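Local coordinates for uncharacterized protein MJ1460 (Methanocaldococcus jannaschii DSM 2661, PDB 2OSD) that is of unknown function but carries a V4R domain, which suggests a role in binding a small molecule, at residues D83-E88 and K101-P106. The protein carries 3 engineered substitutions. Sequence-based numbering, arbitrary orientation. Where two conformers were deposited one is given.
Sequences DLEIDE and KLSNPP
Asp-83 and Glu-85 each exchange a pair of backbone hydrogen bonds with the neighbouring strand, Asp-83 with Ser-103 and Glu-85 with Lys-101. The straightest of the four runs from Ser-103 N to Asp-83 O (3.0 Å, 178° at the hydrogen). Between these pairs Leu-84 and Leu-102 form a non-hydrogen-bonded pair, where Leu-84 CA makes a CA-H...O contact of 3.3 Å with Lys-101 O. The two short strands are antiparallel, and 83-85 is an outermost strand of the chain's four-stranded antiparallel sheet; on its other side, strand 98-103 is bonded to 151-156, with Leu-102 joined to Cys-151 through the backbone. Polar side chains meet on the face of Asp-83, Glu-85, Lys-101 and Ser-103. In the conformer described, the Glu-85 chain bends at chi2 (113°) and lays its carboxylate back over the gap between the strands, toward Ser-103, where the syn lone pair of OE2 accepts a hydrogen bond from Ser-103 OG (3.1 Å). Glu-85 OE1 then lies 3.3 Å from Lys-101 CB, while its salt bridge goes to Lys-150. With an alanine at Ser-103, OE2 in this conformer would probably lose its hydroxyl donor, leaving the carboxylate held mainly through OE1 by Lys-150. Apolar contact occupies the opposite face: Leu-84 CD2 meets Leu-102 CD1 at 3.9 Å as the two side chains cross obliquely. Helix 118-132 packs on this leucine pair through Leu-124 and Ile-120, and a zinc ion lies about 6 Å from the Leu-102 side chain.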
ATOM      1  N   ASP A  83       9.733 -15.568  -0.022  1.00 65.74           N
ATOM      2  CA  ASP A  83      11.023 -16.118   0.392  1.00 66.21           C
ATOM      3  C   ASP A  83      12.138 -15.822  -0.603  1.00 64.08           C
ATOM      4  O   ASP A  83      12.213 -16.448  -1.657  1.00 63.32           O
ATOM      5  CB  ASP A  83      10.879 -17.629   0.599  1.00 67.68           C
ATOM      6  CG  ASP A  83       9.671 -17.969   1.447  1.00 71.30           C
ATOM      7  OD1 ASP A  83       8.560 -18.095   0.873  1.00 82.90           O
ATOM      8  OD2 ASP A  83       9.834 -18.056   2.686  1.00 80.51           O
ATOM      9  N   LEU A  84      13.007 -14.874  -0.252  1.00 63.15           N
ATOM     10  CA  LEU A  84      14.172 -14.513  -1.081  1.00 64.37           C
ATOM     11  C   LEU A  84      15.311 -15.493  -0.893  1.00 63.55           C
ATOM     12  O   LEU A  84      15.681 -15.777   0.234  1.00 64.74           O
ATOM     13  CB  LEU A  84      14.728 -13.138  -0.686  1.00 66.87           C
ATOM     14  CG  LEU A  84      14.109 -11.815  -1.124  1.00 60.17           C
ATOM     15  CD1 LEU A  84      14.834 -10.734  -0.352  1.00 59.24           C
ATOM     16  CD2 LEU A  84      14.253 -11.587  -2.614  1.00 66.31           C
ATOM     17  N   GLU A  85      15.856 -16.001  -1.991  0.50 64.01           N
ATOM     18  CA  GLU A  85      17.043 -16.833  -1.937  0.50 63.74           C
ATOM     19  C   GLU A  85      18.228 -15.984  -2.382  0.50 63.38           C
ATOM     20  O   GLU A  85      18.201 -15.364  -3.451  1.00 61.57           O
ATOM     21  CB  GLU A  85      16.884 -18.089  -2.807  0.50 64.01           C
ATOM     22  CG  GLU A  85      15.836 -19.096  -2.262  0.50 65.25           C
ATOM     23  CD  GLU A  85      14.586 -19.242  -3.137  0.50 62.13           C
ATOM     24  OE1 GLU A  85      14.747 -19.507  -4.348  0.50 58.14           O
ATOM     25  OE2 GLU A  85      13.456 -19.128  -2.603  0.50 49.06           O
ATOM     26  N   ILE A  86      19.249 -15.922  -1.528  1.00 63.18           N
ATOM     27  CA  ILE A  86      20.442 -15.122  -1.798  1.00 64.00           C
ATOM     28  C   ILE A  86      21.622 -15.865  -1.226  1.00 64.61           C
ATOM     29  O   ILE A  86      21.603 -16.194  -0.057  1.00 65.48           O
ATOM     30  CB  ILE A  86      20.388 -13.733  -1.110  1.00 62.62           C
ATOM     31  CG1 ILE A  86      19.107 -12.972  -1.485  1.00 65.71           C
ATOM     32  CG2 ILE A  86      21.588 -12.954  -1.508  1.00 53.95           C
ATOM     33  CD1 ILE A  86      18.940 -11.588  -0.827  1.00 64.26           C
ATOM     34  N   ASP A  87      22.638 -16.131  -2.038  1.00 67.06           N
ATOM     35  CA  ASP A  87      23.829 -16.837  -1.556  1.00 69.48           C
ATOM     36  C   ASP A  87      24.837 -15.812  -1.005  1.00 70.79           C
ATOM     37  O   ASP A  87      25.544 -15.139  -1.762  1.00 68.66           O
ATOM     38  CB  ASP A  87      24.436 -17.709  -2.673  1.00 69.81           C
ATOM     39  CG  ASP A  87      25.650 -18.535  -2.206  1.00 73.94           C
ATOM     40  OD1 ASP A  87      26.250 -18.222  -1.147  1.00 75.84           O
ATOM     41  OD2 ASP A  87      26.011 -19.505  -2.915  1.00 75.72           O
ATOM     42  N   GLU A  88      24.875 -15.695   0.321  1.00 73.81           N
ATOM     43  CA  GLU A  88      25.777 -14.761   0.997  1.00 75.49           C
ATOM     44  C   GLU A  88      27.224 -15.113   0.702  1.00 75.66           C
ATOM     45  O   GLU A  88      28.026 -14.230   0.382  1.00 75.40           O
ATOM     46  CB  GLU A  88      25.582 -14.803   2.515  1.00 76.94           C
ATOM     47  CG  GLU A  88      24.449 -13.960   3.088  1.00 81.31           C
ATOM     48  CD  GLU A  88      24.742 -13.533   4.538  1.00 83.94           C
ATOM     49  OE1 GLU A  88      25.669 -12.705   4.737  1.00 75.83           O
ATOM     50  OE2 GLU A  88      24.052 -14.029   5.462  1.00 77.89           O
ATOM     51  N   LYS A 101      16.617 -15.114  -6.153  1.00 59.69           N
ATOM     52  CA  LYS A 101      15.344 -15.708  -6.484  1.00 59.05           C
ATOM     53  C   LYS A 101      14.313 -15.285  -5.452  1.00 59.40           C
ATOM     54  O   LYS A 101      14.676 -14.937  -4.334  1.00 60.67           O
ATOM     55  CB  LYS A 101      15.480 -17.221  -6.582  1.00 58.80           C
ATOM     56  CG  LYS A 101      16.548 -17.660  -7.609  1.00 58.90           C
ATOM     57  CD  LYS A 101      16.793 -19.138  -7.565  1.00 53.51           C
ATOM     58  CE  LYS A 101      17.133 -19.689  -8.923  1.00 59.68           C
ATOM     59  NZ  LYS A 101      17.319 -21.168  -8.833  1.00 66.04           N
ATOM     60  N   LEU A 102      13.044 -15.241  -5.858  1.00 56.33           N
ATOM     61  CA  LEU A 102      11.972 -14.889  -4.962  1.00 59.83           C
ATOM     62  C   LEU A 102      10.865 -15.901  -5.174  1.00 62.32           C
ATOM     63  O   LEU A 102      10.331 -16.017  -6.277  1.00 66.59           O
ATOM     64  CB  LEU A 102      11.473 -13.462  -5.219  1.00 59.11           C
ATOM     65  CG  LEU A 102      10.333 -12.930  -4.330  1.00 61.04           C
ATOM     66  CD1 LEU A 102      10.655 -12.967  -2.840  1.00 60.31           C
ATOM     67  CD2 LEU A 102       9.982 -11.536  -4.748  1.00 59.82           C
ATOM     68  N   SER A 103      10.570 -16.672  -4.132  1.00 63.07           N
ATOM     69  CA  SER A 103       9.495 -17.656  -4.158  1.00 62.82           C
ATOM     70  C   SER A 103       8.304 -17.028  -3.483  1.00 64.01           C
ATOM     71  O   SER A 103       8.473 -16.259  -2.548  1.00 63.09           O
ATOM     72  CB  SER A 103       9.860 -18.905  -3.375  1.00 58.31           C
ATOM     73  OG  SER A 103      10.829 -19.639  -4.074  1.00 73.99           O
ATOM     74  N   ASN A 104       7.110 -17.402  -3.947  1.00 64.98           N
ATOM     75  CA  ASN A 104       5.876 -17.014  -3.326  1.00 64.53           C
ATOM     76  C   ASN A 104       5.766 -15.496  -3.239  1.00 62.70           C
ATOM     77  O   ASN A 104       5.520 -14.955  -2.178  1.00 64.79           O
ATOM     78  CB  ASN A 104       5.789 -17.684  -1.952  1.00 67.62           C
ATOM     79  CG  ASN A 104       4.403 -17.606  -1.354  1.00 81.01           C
ATOM     80  OD1 ASN A 104       3.437 -18.118  -1.930  1.00 92.76           O
ATOM     81  ND2 ASN A 104       4.290 -16.947  -0.196  1.00 89.23           N
ATOM     82  N   PRO A 105       5.964 -14.793  -4.371  1.00 61.39           N
ATOM     83  CA  PRO A 105       5.924 -13.337  -4.357  1.00 58.56           C
ATOM     84  C   PRO A 105       4.494 -12.842  -4.431  1.00 60.04           C
ATOM     85  O   PRO A 105       3.605 -13.628  -4.585  1.00 60.46           O
ATOM     86  CB  PRO A 105       6.660 -12.993  -5.637  1.00 59.55           C
ATOM     87  CG  PRO A 105       6.264 -14.102  -6.574  1.00 54.68           C
ATOM     88  CD  PRO A 105       6.225 -15.316  -5.737  1.00 56.97           C
ATOM     89  N   PRO A 106       4.264 -11.525  -4.346  1.00 63.03           N
ATOM     90  CA  PRO A 106       2.902 -10.965  -4.541  1.00 63.93           C
ATOM     91  C   PRO A 106       2.471 -11.074  -5.986  1.00 64.71           C
ATOM     92  O   PRO A 106       3.319 -11.273  -6.839  1.00 65.91           O
ATOM     93  CB  PRO A 106       3.059  -9.481  -4.152  1.00 62.61           C
ATOM     94  CG  PRO A 106       4.308  -9.403  -3.455  1.00 66.62           C
ATOM     95  CD  PRO A 106       5.213 -10.482  -4.001  1.00 57.77           C
TER